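Local coordinates for protein receptor-type adenylate cyclase GRESAG 4.1 (Trypanosoma brucei, PDB 1FX2) that catalyses the conversion of ATP to cyclic AMP and diphosphate through its cytoplasmic class III cyclase domain, and could act as a receptor for an unknown ligand, at residues P12-F17 and V136-G141; R43-L48 and L83-H88; Y52-V57 and I66-P71; G173-M178 and R222-L227; I194-L199 and K212-N217. All blocks are in the same frame, centred on the assembly; numbering follows the deposited sequence.

How the interactions relate
Four of the five contacts reach one seven-stranded mixed sheet. Interaction 1 joins strands 13-20 and 134-141 in its middle. Interaction 3 continues the sheet through strand 63-68 to the edge strand 55-60, its centre about 9 Å from that of interaction 1. On the other flank, strand 176-179 carries interaction 4 and borders strand 211-216 of interaction 5, the centres being about 10 Å apart. Interaction 2 pairs helices 34-51 and 71-87. Along the chain, interaction 3 is nested within interaction 2, and both within interaction 1; interactions 4 and 5 follow, 5 nested within 4. Residues distant in sequence are thus assembled into one class III cyclase catalytic domain.

Interaction 1: P12-F17 and V136-G141; sequences PVTLIF and VGIHTG
Thr14 OG1 and Thr140 OG1 lie 2.8 Å apart, a hydrogen bond in which either hydroxyl could be the donor. Each hydroxyl stands beside its own backbone N (chi1 -63° in both threonines), which turns the two oxygens toward each other and leaves the two methyls pointing in opposite directions along the strands: Thr14 CG2 to Ile138 CG2 (3.6 Å), Thr140 CG2 to Pro12 CB (3.7 Å). On the same face, Ile16 CG2 meets Val136 CG1 at 3.6 Å, the two side chains lying side by side. Six backbone hydrogen bonds pair Val13 with Gly141, Leu15 with His139 and Phe17 with Gly137 in antiparallel fashion. The His139 ring leaves by the other face, where its ND1 bonds to Thr179 OG1. Strand 13-20 carries Asp19, a predicted magnesium ligand, just beyond Phe17. The threonine bond pairs the two hydroxyls with each other inside a buried face, and methyl groups pack around it while the backbone bonds fix the register of two central strands.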
# COMPACT_ATOMS: atom_id res chain seq x y z
N PRO A 12 0.39 10.48 -17.36
CA PRO A 12 0.40 9.06 -16.93
C PRO A 12 -0.85 8.34 -17.53
O PRO A 12 -1.92 8.97 -17.73
CB PRO A 12 0.22 9.14 -15.43
CG PRO A 12 0.95 10.56 -15.07
CD PRO A 12 0.37 11.42 -16.22
N VAL A 13 -0.63 7.08 -17.84
CA VAL A 13 -1.64 6.20 -18.41
C VAL A 13 -2.06 5.24 -17.30
O VAL A 13 -1.25 4.74 -16.58
CB VAL A 13 -1.07 5.38 -19.57
CG1 VAL A 13 -2.18 4.53 -20.15
CG2 VAL A 13 -0.52 6.34 -20.72
N THR A 14 -3.36 5.00 -17.22
CA THR A 14 -3.86 3.98 -16.27
C THR A 14 -4.14 2.73 -17.08
O THR A 14 -4.82 2.82 -18.13
CB THR A 14 -5.06 4.41 -15.53
OG1 THR A 14 -4.72 5.54 -14.72
CG2 THR A 14 -5.53 3.34 -14.56
N LEU A 15 -3.46 1.62 -16.74
CA LEU A 15 -3.68 0.33 -17.45
C LEU A 15 -4.39 -0.64 -16.56
O LEU A 15 -4.14 -0.72 -15.37
CB LEU A 15 -2.37 -0.30 -17.89
CG LEU A 15 -1.59 0.60 -18.87
CD1 LEU A 15 -0.17 0.03 -19.10
CD2 LEU A 15 -2.39 0.74 -20.20
N ILE A 16 -5.31 -1.36 -17.19
CA ILE A 16 -6.10 -2.42 -16.49
C ILE A 16 -5.85 -3.69 -17.27
O ILE A 16 -5.94 -3.75 -18.50
CB ILE A 16 -7.56 -2.17 -16.67
CG1 ILE A 16 -7.98 -0.75 -16.20
CG2 ILE A 16 -8.34 -3.17 -15.81
CD1 ILE A 16 -9.45 -0.44 -16.60
N PHE A 17 -5.45 -4.75 -16.56
CA PHE A 17 -5.34 -6.09 -17.13
C PHE A 17 -6.34 -6.97 -16.44
O PHE A 17 -6.60 -6.83 -15.24
CB PHE A 17 -3.91 -6.71 -16.92
CG PHE A 17 -2.90 -6.15 -17.84
CD1 PHE A 17 -2.30 -4.93 -17.58
CD2 PHE A 17 -2.59 -6.82 -19.01
CE1 PHE A 17 -1.36 -4.36 -18.48
CE2 PHE A 17 -1.63 -6.24 -19.91
CZ PHE A 17 -1.02 -5.00 -19.62
N VAL A 136 -8.28 -8.76 -11.68
CA VAL A 136 -7.99 -7.47 -12.32
C VAL A 136 -6.84 -6.78 -11.61
O VAL A 136 -6.79 -6.79 -10.33
CB VAL A 136 -9.25 -6.55 -12.19
CG1 VAL A 136 -9.05 -5.20 -12.90
CG2 VAL A 136 -10.51 -7.25 -12.81
N GLY A 137 -5.96 -6.18 -12.42
CA GLY A 137 -4.88 -5.35 -11.81
C GLY A 137 -4.92 -3.98 -12.49
O GLY A 137 -5.11 -3.89 -13.73
N ILE A 138 -4.61 -2.95 -11.70
CA ILE A 138 -4.64 -1.58 -12.19
C ILE A 138 -3.40 -0.84 -11.74
O ILE A 138 -2.99 -1.00 -10.56
CB ILE A 138 -5.86 -0.78 -11.61
CG1 ILE A 138 -7.17 -1.50 -11.95
CG2 ILE A 138 -5.89 0.66 -12.24
CD1 ILE A 138 -8.36 -0.84 -11.26
N HIS A 139 -2.72 -0.18 -12.69
CA HIS A 139 -1.54 0.64 -12.26
C HIS A 139 -1.58 1.88 -13.13
O HIS A 139 -2.10 1.89 -14.24
CB HIS A 139 -0.24 -0.17 -12.52
CG HIS A 139 1.01 0.62 -12.30
ND1 HIS A 139 1.32 1.29 -11.12
CD2 HIS A 139 2.02 0.86 -13.18
CE1 HIS A 139 2.48 1.90 -11.30
NE2 HIS A 139 2.94 1.66 -12.51
N THR A 140 -0.95 2.95 -12.65
CA THR A 140 -0.91 4.24 -13.38
C THR A 140 0.53 4.68 -13.45
O THR A 140 1.22 4.62 -12.43
CB THR A 140 -1.67 5.31 -12.63
OG1 THR A 140 -3.05 4.90 -12.55
CG2 THR A 140 -1.55 6.66 -13.40
N GLY A 141 0.97 5.05 -14.64
CA GLY A 141 2.37 5.55 -14.76
C GLY A 141 2.64 6.03 -16.17
O GLY A 141 1.88 5.85 -17.07

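Interaction 2: R43-L48 and L83-H88; sequences RMVRSL and LCFLHH
An antiparallel helix pair forms this contact: the axes of 43-48 and 83-87 run at 144° with a closest approach of 10.8 Å, and Met44 supplies the largest share of the contact. Its chain bends at the last torsion (chi3 -76°), bringing the terminal methyl between two aromatic rings. Met44 CE sits over the centre of the Phe85 ring, 3.8 Å from the centroid, in a CH-pi contact. The same methyl lies over a face of the imidazole of His88, the first residue beyond helix 71-87, 4.0 Å from its centroid but displaced toward the rim. Met44 SD approaches both rings obliquely, making a Met-aromatic contact with Phe85, and it also lies 3.8 Å from Cys84 O. One turn on along helix 34-51, Leu48 CD1 touches Cys84 SG at 3.9 Å; Val45 CG2 meets Phe85 CZ obliquely at 3.9 Å. Phe85 also lines the pocket in which a dithiothreitol molecule, probably from the crystallisation liquor, is bound. Leu48 packs further back along helix 71-87 against Leu77 and Leu81, while Val45 reaches Phe64 and Ile66 of strand 63-68, so helix 34-51 also packs on the central sheet.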
# COMPACT_ATOMS: atom_id res chain seq x y z
N ARG A 43 -18.49 -9.35 -24.29
CA ARG A 43 -19.49 -8.33 -24.54
C ARG A 43 -19.66 -7.40 -23.34
O ARG A 43 -19.77 -6.19 -23.48
CB ARG A 43 -20.82 -9.03 -24.87
CG ARG A 43 -20.83 -9.67 -26.19
CD ARG A 43 -22.31 -10.01 -26.49
NE ARG A 43 -22.89 -10.97 -25.54
CZ ARG A 43 -22.80 -12.30 -25.70
NH1 ARG A 43 -22.14 -12.80 -26.75
NH2 ARG A 43 -23.50 -13.09 -24.91
N MET A 44 -19.67 -7.97 -22.10
CA MET A 44 -19.81 -7.12 -20.90
C MET A 44 -18.58 -6.22 -20.72
O MET A 44 -18.76 -5.04 -20.43
CB MET A 44 -20.05 -7.97 -19.68
CG MET A 44 -21.45 -8.62 -19.70
SD MET A 44 -21.86 -9.41 -18.12
CE MET A 44 -20.81 -10.94 -18.30
N VAL A 45 -17.38 -6.78 -20.87
CA VAL A 45 -16.17 -5.92 -20.70
C VAL A 45 -16.20 -4.80 -21.75
O VAL A 45 -15.94 -3.66 -21.41
CB VAL A 45 -14.86 -6.80 -20.77
CG1 VAL A 45 -13.67 -5.87 -20.75
CG2 VAL A 45 -14.83 -7.81 -19.57
N ARG A 46 -16.54 -5.12 -23.01
CA ARG A 46 -16.51 -4.10 -24.05
C ARG A 46 -17.57 -3.09 -23.85
O ARG A 46 -17.30 -1.88 -24.13
CB ARG A 46 -16.53 -4.75 -25.40
CG ARG A 46 -15.24 -5.43 -25.71
CD ARG A 46 -15.23 -6.21 -27.02
NE ARG A 46 -13.91 -6.63 -27.33
CZ ARG A 46 -13.60 -7.72 -27.97
NH1 ARG A 46 -14.56 -8.61 -28.37
NH2 ARG A 46 -12.39 -7.81 -28.42
N SER A 47 -18.73 -3.47 -23.31
CA SER A 47 -19.75 -2.49 -23.00
C SER A 47 -19.23 -1.48 -21.98
O SER A 47 -19.51 -0.24 -22.07
CB SER A 47 -20.97 -3.19 -22.43
OG SER A 47 -21.93 -2.27 -22.07
N LEU A 48 -18.51 -1.99 -20.97
CA LEU A 48 -17.93 -1.11 -19.96
C LEU A 48 -16.82 -0.23 -20.52
O LEU A 48 -16.67 0.93 -20.03
CB LEU A 48 -17.42 -1.98 -18.77
CG LEU A 48 -18.58 -2.69 -18.09
CD1 LEU A 48 -17.99 -3.57 -16.98
CD2 LEU A 48 -19.62 -1.70 -17.50
N LEU A 83 -19.29 -6.21 -10.53
CA LEU A 83 -20.72 -6.18 -10.26
C LEU A 83 -21.56 -6.73 -11.44
O LEU A 83 -22.42 -7.59 -11.19
CB LEU A 83 -21.16 -4.77 -9.90
CG LEU A 83 -20.50 -4.29 -8.59
CD1 LEU A 83 -20.64 -2.74 -8.52
CD2 LEU A 83 -21.22 -4.90 -7.37
N CYS A 84 -21.34 -6.34 -12.68
CA CYS A 84 -22.20 -6.92 -13.70
C CYS A 84 -21.92 -8.39 -13.95
O CYS A 84 -22.80 -9.16 -14.45
CB CYS A 84 -22.21 -6.15 -14.98
SG CYS A 84 -20.70 -6.12 -15.79
N PHE A 85 -20.69 -8.83 -13.74
CA PHE A 85 -20.51 -10.27 -13.86
C PHE A 85 -21.28 -11.00 -12.76
O PHE A 85 -21.88 -12.09 -13.01
CB PHE A 85 -19.01 -10.62 -13.77
CG PHE A 85 -18.31 -10.56 -15.09
CD1 PHE A 85 -18.29 -9.40 -15.84
CD2 PHE A 85 -17.63 -11.70 -15.58
CE1 PHE A 85 -17.58 -9.33 -17.07
CE2 PHE A 85 -16.95 -11.63 -16.81
CZ PHE A 85 -16.93 -10.42 -17.55
N LEU A 86 -21.34 -10.46 -11.55
CA LEU A 86 -22.08 -11.09 -10.46
C LEU A 86 -23.58 -11.12 -10.81
O LEU A 86 -24.31 -12.10 -10.56
CB LEU A 86 -21.86 -10.28 -9.17
CG LEU A 86 -22.82 -10.69 -8.03
CD1 LEU A 86 -22.40 -12.12 -7.45
CD2 LEU A 86 -22.53 -9.66 -6.86
N HIS A 87 -24.03 -10.04 -11.47
CA HIS A 87 -25.47 -9.93 -11.79
C HIS A 87 -25.91 -10.71 -13.00
O HIS A 87 -27.07 -11.12 -13.09
CB HIS A 87 -25.84 -8.48 -11.99
CG HIS A 87 -25.54 -7.61 -10.80
ND1 HIS A 87 -25.32 -6.25 -10.91
CD2 HIS A 87 -25.32 -7.94 -9.50
CE1 HIS A 87 -24.97 -5.79 -9.71
NE2 HIS A 87 -24.97 -6.77 -8.84
N HIS A 88 -24.96 -11.03 -13.87
CA HIS A 88 -25.27 -11.76 -15.10
C HIS A 88 -25.82 -13.17 -14.86
O HIS A 88 -25.36 -13.86 -14.02
CB HIS A 88 -23.98 -11.86 -15.94
CG HIS A 88 -24.16 -12.50 -17.27
ND1 HIS A 88 -24.76 -11.82 -18.33
CD2 HIS A 88 -23.78 -13.70 -17.74
CE1 HIS A 88 -24.74 -12.63 -19.38
NE2 HIS A 88 -24.15 -13.77 -19.06

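Interaction 3: Y52-V57 and I66-P71; sequences YKCYEV and IASKSP
The open end of a beta hairpin, where strands 55-60 and 63-68 part company, is held here by two backbone bonds and a pair of waters. Tyr55 N donates to Ala67 O at 2.9 Å, and Ala67 N returns a straighter bond to Tyr55 O (2.8 Å, 168°). Cys54 presses its CB against Ile66 CG2 at 3.7 Å, while its SG, turned beside its own backbone N (chi1 -68°), reaches both CB and OG of Ser68. Farther into the hairpin, Val57 CG2 touches Ala67 CB at 3.8 Å. Strand 55-60 is an edge strand of the catalytic-domain sheet, and it is entered from helix 34-51 through a Schellman motif with Lys53 as its C-prime residue. Beyond the paired strands, one water donates to Ser68 OG (2.8 Å) and lies 3.0 Å from Tyr52 O; a second accepts from Lys69 N and lies close to Lys53 O. Ser68 OG in turn donates to Ser70 O at 2.7 Å, and Ser70, the N-cap of helix 71-87, bonds through its own hydroxyl to Ala73 N.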
# COMPACT_ATOMS: atom_id res chain seq x y z
N TYR A 52 -17.21 3.81 -19.93
CA TYR A 52 -16.20 4.58 -19.20
C TYR A 52 -15.17 5.27 -20.08
O TYR A 52 -14.15 5.79 -19.56
CB TYR A 52 -15.56 3.72 -18.06
CG TYR A 52 -16.58 3.40 -17.05
CD1 TYR A 52 -17.23 2.14 -17.00
CD2 TYR A 52 -16.97 4.38 -16.18
CE1 TYR A 52 -18.21 1.92 -16.09
CE2 TYR A 52 -17.96 4.17 -15.28
CZ TYR A 52 -18.58 2.91 -15.23
OH TYR A 52 -19.57 2.62 -14.31
N LYS A 53 -15.40 5.28 -21.42
CA LYS A 53 -14.53 6.02 -22.37
C LYS A 53 -13.09 5.62 -22.31
O LYS A 53 -12.17 6.44 -22.41
CB LYS A 53 -14.66 7.56 -22.15
CG LYS A 53 -16.15 7.96 -22.31
CD LYS A 53 -16.35 9.46 -22.11
CE LYS A 53 -17.77 9.88 -22.51
NZ LYS A 53 -18.63 10.09 -21.31
N CYS A 54 -12.88 4.32 -22.01
CA CYS A 54 -11.53 3.75 -22.01
C CYS A 54 -11.17 3.21 -23.40
O CYS A 54 -12.02 3.32 -24.36
CB CYS A 54 -11.47 2.62 -20.93
SG CYS A 54 -11.59 3.20 -19.24
N TYR A 55 -10.03 2.56 -23.54
CA TYR A 55 -9.57 2.12 -24.84
C TYR A 55 -9.08 0.69 -24.75
O TYR A 55 -8.21 0.36 -23.94
CB TYR A 55 -8.37 3.03 -25.24
CG TYR A 55 -7.73 2.70 -26.57
CD1 TYR A 55 -8.40 2.97 -27.75
CD2 TYR A 55 -6.47 2.13 -26.62
CE1 TYR A 55 -7.80 2.71 -28.98
CE2 TYR A 55 -5.85 1.84 -27.86
CZ TYR A 55 -6.54 2.15 -29.02
OH TYR A 55 -5.93 1.86 -30.23
N GLU A 56 -9.63 -0.16 -25.60
CA GLU A 56 -9.16 -1.53 -25.62
C GLU A 56 -7.84 -1.56 -26.35
O GLU A 56 -7.83 -1.33 -27.60
CB GLU A 56 -10.21 -2.44 -26.32
CG GLU A 56 -9.83 -3.94 -26.34
CD GLU A 56 -10.93 -4.79 -26.97
OE1 GLU A 56 -12.10 -4.40 -26.89
OE2 GLU A 56 -10.50 -5.79 -27.58
N VAL A 57 -6.74 -1.97 -25.70
CA VAL A 57 -5.45 -2.02 -26.37
C VAL A 57 -5.40 -3.33 -27.14
O VAL A 57 -5.04 -3.34 -28.35
CB VAL A 57 -4.30 -1.96 -25.34
CG1 VAL A 57 -2.94 -2.04 -26.06
CG2 VAL A 57 -4.49 -0.70 -24.48
N ILE A 66 -6.46 -2.88 -21.16
CA ILE A 66 -7.32 -1.66 -21.37
C ILE A 66 -6.56 -0.42 -20.86
O ILE A 66 -5.89 -0.50 -19.82
CB ILE A 66 -8.63 -1.80 -20.54
CG1 ILE A 66 -9.45 -3.02 -21.05
CG2 ILE A 66 -9.51 -0.51 -20.70
CD1 ILE A 66 -10.49 -3.49 -20.07
N ALA A 67 -6.60 0.68 -21.65
CA ALA A 67 -5.92 1.92 -21.21
C ALA A 67 -6.96 3.00 -20.94
O ALA A 67 -8.02 3.02 -21.53
CB ALA A 67 -4.93 2.41 -22.31
N SER A 68 -6.65 3.89 -20.03
CA SER A 68 -7.61 4.98 -19.72
C SER A 68 -6.82 6.30 -19.47
O SER A 68 -5.78 6.27 -18.84
CB SER A 68 -8.32 4.67 -18.40
OG SER A 68 -9.21 5.72 -18.09
N LYS A 69 -7.34 7.39 -20.04
CA LYS A 69 -6.77 8.74 -19.74
C LYS A 69 -7.12 9.18 -18.34
O LYS A 69 -6.49 10.05 -17.79
CB LYS A 69 -7.38 9.74 -20.72
CG LYS A 69 -6.95 9.54 -22.09
CD LYS A 69 -7.72 10.59 -22.97
CE LYS A 69 -7.41 10.37 -24.41
NZ LYS A 69 -8.03 11.46 -25.24
N SER A 70 -8.06 8.50 -17.68
CA SER A 70 -8.55 8.87 -16.35
C SER A 70 -8.35 7.72 -15.36
O SER A 70 -8.89 6.65 -15.57
CB SER A 70 -10.09 9.13 -16.44
OG SER A 70 -10.68 9.14 -15.18
N PRO A 71 -7.70 7.94 -14.26
CA PRO A 71 -7.53 6.86 -13.29
C PRO A 71 -8.88 6.48 -12.69
O PRO A 71 -9.17 5.28 -12.50
CB PRO A 71 -6.61 7.47 -12.23
CG PRO A 71 -5.86 8.54 -12.99
CD PRO A 71 -6.84 9.11 -13.92
O HOH W 1 -11.32 6.90 -19.54
O HOH W 2 -9.33 6.85 -22.02

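Interaction 4: G173-M178 and R222-L227; sequences GGQVLM and RNFAAL
The Phe224 ring receives Gln175 over one face, the glutamine CB lying 3.8 Å from the ring centroid in a CH-pi contact. Farther out, the extended glutamine chain, its CG anti to the backbone N (chi1 -168°), stacks its amide over the CG-CD2 side of the ring (Gln175 NE2 to Phe224 CD2 3.7 Å), the planes 19° apart. The carbonyl oxygens of Gly173 and Gly174 stand at the ring edge, Gly174 O coming within 3.3 Å of Phe224 CZ. That same oxygen accepts from Arg222 NH1 (3.0 Å) on a lone pair in the carbonyl plane. The guanidinium also bonds to Leu128 O and Gln82 OE1 and makes a cation-pi contact with Trp129. Gln175 OE1 is bonded to Asn172 N, while a water accepts from Gln175 NE2 (3.1 Å) and donates to Ala225 O. Leu177 CD1 meets Leu227 CD2 tip to tip at 3.9 Å. Segment 222-227 folds over the approach to strand 176-179, where Gly174 and Arg222 line the pocket of a bound dithiothreitol, probably from the crystallisation liquor.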
# COMPACT_ATOMS: atom_id res chain seq x y z
N GLY A 173 -9.35 -14.56 -8.37
CA GLY A 173 -10.53 -14.32 -9.17
C GLY A 173 -11.55 -13.57 -8.35
O GLY A 173 -11.79 -13.86 -7.17
N GLY A 174 -12.20 -12.59 -9.01
CA GLY A 174 -13.10 -11.76 -8.23
C GLY A 174 -12.51 -10.58 -7.48
O GLY A 174 -13.21 -9.82 -6.84
N GLN A 175 -11.19 -10.48 -7.49
CA GLN A 175 -10.44 -9.47 -6.74
C GLN A 175 -9.84 -8.46 -7.73
O GLN A 175 -9.41 -8.81 -8.83
CB GLN A 175 -9.28 -10.22 -6.03
CG GLN A 175 -8.56 -9.34 -4.93
CD GLN A 175 -7.57 -10.16 -4.17
OE1 GLN A 175 -6.99 -11.08 -4.69
NE2 GLN A 175 -7.31 -9.79 -2.91
N VAL A 176 -9.85 -7.19 -7.30
CA VAL A 176 -9.26 -6.09 -8.07
C VAL A 176 -8.16 -5.48 -7.21
O VAL A 176 -8.39 -5.06 -6.06
CB VAL A 176 -10.31 -4.97 -8.35
CG1 VAL A 176 -9.63 -3.78 -9.11
CG2 VAL A 176 -11.49 -5.58 -9.23
N LEU A 177 -6.92 -5.52 -7.73
CA LEU A 177 -5.79 -4.89 -7.05
C LEU A 177 -5.35 -3.65 -7.79
O LEU A 177 -5.36 -3.60 -9.04
CB LEU A 177 -4.58 -5.84 -7.07
CG LEU A 177 -4.85 -7.16 -6.28
CD1 LEU A 177 -3.54 -8.05 -6.34
CD2 LEU A 177 -5.29 -6.95 -4.82
N MET A 178 -4.99 -2.63 -7.03
CA MET A 178 -4.47 -1.39 -7.58
C MET A 178 -3.12 -1.14 -6.91
O MET A 178 -2.98 -1.33 -5.68
CB MET A 178 -5.39 -0.20 -7.25
CG MET A 178 -6.90 -0.25 -7.66
SD MET A 178 -7.84 1.10 -6.79
CE MET A 178 -6.65 2.01 -6.74
N ARG A 222 -17.13 -9.57 -0.04
CA ARG A 222 -16.40 -10.61 -0.69
C ARG A 222 -14.98 -10.62 -0.11
O ARG A 222 -14.30 -9.55 -0.06
CB ARG A 222 -16.37 -10.22 -2.19
CG ARG A 222 -15.78 -11.25 -3.06
CD ARG A 222 -15.79 -10.78 -4.55
NE ARG A 222 -17.01 -11.18 -5.29
CZ ARG A 222 -17.14 -10.94 -6.58
NH1 ARG A 222 -16.18 -10.31 -7.27
NH2 ARG A 222 -18.21 -11.43 -7.25
N ASN A 223 -14.51 -11.80 0.30
CA ASN A 223 -13.18 -12.02 0.84
C ASN A 223 -12.38 -13.03 0.04
O ASN A 223 -12.97 -13.80 -0.78
CB ASN A 223 -13.30 -12.43 2.33
CG ASN A 223 -13.76 -11.25 3.16
OD1 ASN A 223 -13.19 -10.14 3.07
ND2 ASN A 223 -14.85 -11.43 3.86
N PHE A 224 -11.05 -13.02 0.21
CA PHE A 224 -10.18 -13.78 -0.62
C PHE A 224 -9.09 -14.46 0.18
O PHE A 224 -8.75 -14.10 1.30
CB PHE A 224 -9.44 -12.76 -1.59
CG PHE A 224 -10.37 -11.89 -2.35
CD1 PHE A 224 -11.00 -12.37 -3.49
CD2 PHE A 224 -10.71 -10.62 -1.87
CE1 PHE A 224 -11.96 -11.60 -4.15
CE2 PHE A 224 -11.64 -9.88 -2.53
CZ PHE A 224 -12.27 -10.37 -3.68
N ALA A 225 -8.53 -15.44 -0.47
CA ALA A 225 -7.34 -16.10 0.04
C ALA A 225 -6.13 -15.18 -0.14
O ALA A 225 -6.21 -14.11 -0.72
CB ALA A 225 -7.12 -17.32 -0.83
N ALA A 226 -4.95 -15.66 0.22
CA ALA A 226 -3.75 -14.92 0.02
C ALA A 226 -3.55 -14.66 -1.47
O ALA A 226 -4.05 -15.37 -2.39
CB ALA A 226 -2.58 -15.77 0.62
N LEU A 227 -2.71 -13.66 -1.73
CA LEU A 227 -2.34 -13.32 -3.11
C LEU A 227 -1.64 -14.53 -3.76
O LEU A 227 -0.99 -15.34 -3.07
CB LEU A 227 -1.48 -12.08 -3.17
CG LEU A 227 -2.24 -10.87 -2.72
CD1 LEU A 227 -1.33 -9.60 -2.95
CD2 LEU A 227 -3.59 -10.70 -3.50
O HOH W 3 -5.90 -11.36 -0.69

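Interaction 5: I194-L199 and K212-N217; sequences IDVTAL and KMYQLN
Asn217 CB rests 3.3 Å from Asp195 O, the carbonyl that also accepts Asn217 N in a 2.7 Å bond. With CG beside the backbone N (chi1 -66°), the amide swings back over the preceding residues of its strand and toward Thr197. Asn217 OD1 accepts from Thr197 OG1 (2.8 Å) on an in-plane lone pair, while ND2 donates to Gln215 OE1 at 2.9 Å, close to the amide plane. The two bonds fix the flip of the amide. Asp195 OD1 lies 3.0 Å from Asn217 OD1, an approach of two acceptors without a bond, and the carboxylate and amide planes stand 76° apart. Beside this polar group, Leu199 CD1 packs on Gln215 CB at 3.9 Å. The other face carries mainly apolar contacts: Val196 CG2 and Ala198 CB approach the Tyr214 ring obliquely, and Val196 CG1 nears Leu216 CD1. Backbone bonds in both directions between Thr197 and Gln215, with Leu199 N to Met213 O and the Asn217 N bond already given, set the register. Tyr214 packs on Leu83 of the second subunit, Ala198 on Glu80 of that subunit, and Lys212 NZ bonds to its Asn217 O. A water accepts from Asp195 N and donates to Asn217 O (2.7 Å from it), closing the open end of this antiparallel beta hairpin, whose strand 196-202 forms one edge of the chain's seven-stranded sheet.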
# COMPACT_ATOMS: atom_id res chain seq x y z
N ILE A 194 -14.52 5.48 -3.12
CA ILE A 194 -14.20 4.06 -3.24
C ILE A 194 -13.82 3.56 -1.86
O ILE A 194 -13.46 4.35 -0.97
CB ILE A 194 -13.11 3.75 -4.25
CG1 ILE A 194 -11.84 4.51 -3.93
CG2 ILE A 194 -13.60 4.06 -5.67
CD1 ILE A 194 -10.69 4.09 -4.77
N ASP A 195 -13.76 2.23 -1.73
CA ASP A 195 -13.48 1.49 -0.56
C ASP A 195 -12.29 0.56 -0.86
O ASP A 195 -12.45 -0.31 -1.72
CB ASP A 195 -14.77 0.64 -0.34
CG ASP A 195 -14.77 -0.23 0.91
OD1 ASP A 195 -13.73 -0.59 1.53
OD2 ASP A 195 -15.90 -0.71 1.21
N VAL A 196 -11.13 0.86 -0.28
CA VAL A 196 -9.94 -0.02 -0.45
C VAL A 196 -9.45 -0.65 0.86
O VAL A 196 -9.68 -0.11 1.97
CB VAL A 196 -8.75 0.70 -1.14
CG1 VAL A 196 -9.16 1.24 -2.53
CG2 VAL A 196 -8.16 1.79 -0.23
N THR A 197 -8.77 -1.77 0.74
CA THR A 197 -8.13 -2.43 1.87
C THR A 197 -6.66 -2.56 1.54
O THR A 197 -6.28 -3.07 0.44
CB THR A 197 -8.69 -3.79 2.06
OG1 THR A 197 -10.08 -3.64 2.41
CG2 THR A 197 -7.90 -4.54 3.20
N ALA A 198 -5.77 -1.99 2.38
CA ALA A 198 -4.35 -2.15 2.15
C ALA A 198 -3.90 -3.58 2.31
O ALA A 198 -4.23 -4.23 3.30
CB ALA A 198 -3.52 -1.27 3.17
N LEU A 199 -3.06 -4.04 1.38
CA LEU A 199 -2.54 -5.36 1.48
C LEU A 199 -1.01 -5.30 1.75
O LEU A 199 -0.39 -6.35 1.72
CB LEU A 199 -2.89 -6.19 0.20
CG LEU A 199 -4.41 -6.40 -0.11
CD1 LEU A 199 -4.61 -7.28 -1.35
CD2 LEU A 199 -5.20 -7.02 0.99
N LYS A 212 3.39 -1.78 -3.13
CA LYS A 212 2.33 -1.67 -2.12
C LYS A 212 1.00 -1.82 -2.91
O LYS A 212 0.80 -1.02 -3.85
CB LYS A 212 2.41 -0.30 -1.44
CG LYS A 212 3.50 -0.19 -0.36
CD LYS A 212 4.82 0.40 -0.88
CE LYS A 212 5.96 0.19 0.13
NZ LYS A 212 7.21 0.84 -0.41
N MET A 213 0.21 -2.81 -2.53
CA MET A 213 -1.04 -3.17 -3.18
C MET A 213 -2.24 -2.78 -2.39
O MET A 213 -2.23 -2.84 -1.14
CB MET A 213 -1.15 -4.68 -3.37
CG MET A 213 -0.18 -5.28 -4.22
SD MET A 213 -0.42 -4.59 -5.85
CE MET A 213 1.01 -5.48 -6.54
N TYR A 214 -3.30 -2.37 -3.08
CA TYR A 214 -4.54 -2.04 -2.47
C TYR A 214 -5.63 -2.88 -3.13
O TYR A 214 -5.71 -2.92 -4.36
CB TYR A 214 -4.84 -0.54 -2.65
CG TYR A 214 -3.96 0.30 -1.78
CD1 TYR A 214 -2.64 0.54 -2.13
CD2 TYR A 214 -4.41 0.68 -0.52
CE1 TYR A 214 -1.76 1.11 -1.22
CE2 TYR A 214 -3.52 1.29 0.38
CZ TYR A 214 -2.23 1.46 -0.01
OH TYR A 214 -1.37 2.06 0.92
N GLN A 215 -6.48 -3.45 -2.31
CA GLN A 215 -7.63 -4.22 -2.82
C GLN A 215 -8.77 -3.25 -2.95
O GLN A 215 -9.18 -2.62 -1.96
CB GLN A 215 -7.91 -5.32 -1.81
CG GLN A 215 -9.25 -6.05 -2.06
CD GLN A 215 -9.48 -7.09 -1.02
OE1 GLN A 215 -10.37 -6.95 -0.11
NE2 GLN A 215 -8.63 -8.06 -1.00
N LEU A 216 -9.34 -3.19 -4.15
CA LEU A 216 -10.56 -2.36 -4.35
C LEU A 216 -11.73 -3.19 -3.97
O LEU A 216 -12.01 -4.22 -4.64
CB LEU A 216 -10.63 -1.91 -5.85
CG LEU A 216 -11.93 -1.16 -6.21
CD1 LEU A 216 -11.79 0.27 -5.63
CD2 LEU A 216 -11.95 -1.00 -7.71
N ASN A 217 -12.54 -2.73 -3.02
CA ASN A 217 -13.66 -3.55 -2.58
C ASN A 217 -14.80 -3.16 -3.52
O ASN A 217 -15.18 -2.00 -3.59
CB ASN A 217 -13.91 -3.25 -1.10
CG ASN A 217 -12.75 -3.70 -0.22
OD1 ASN A 217 -12.17 -2.93 0.63
ND2 ASN A 217 -12.33 -4.90 -0.43
O HOH W 4 -15.17 0.65 -3.88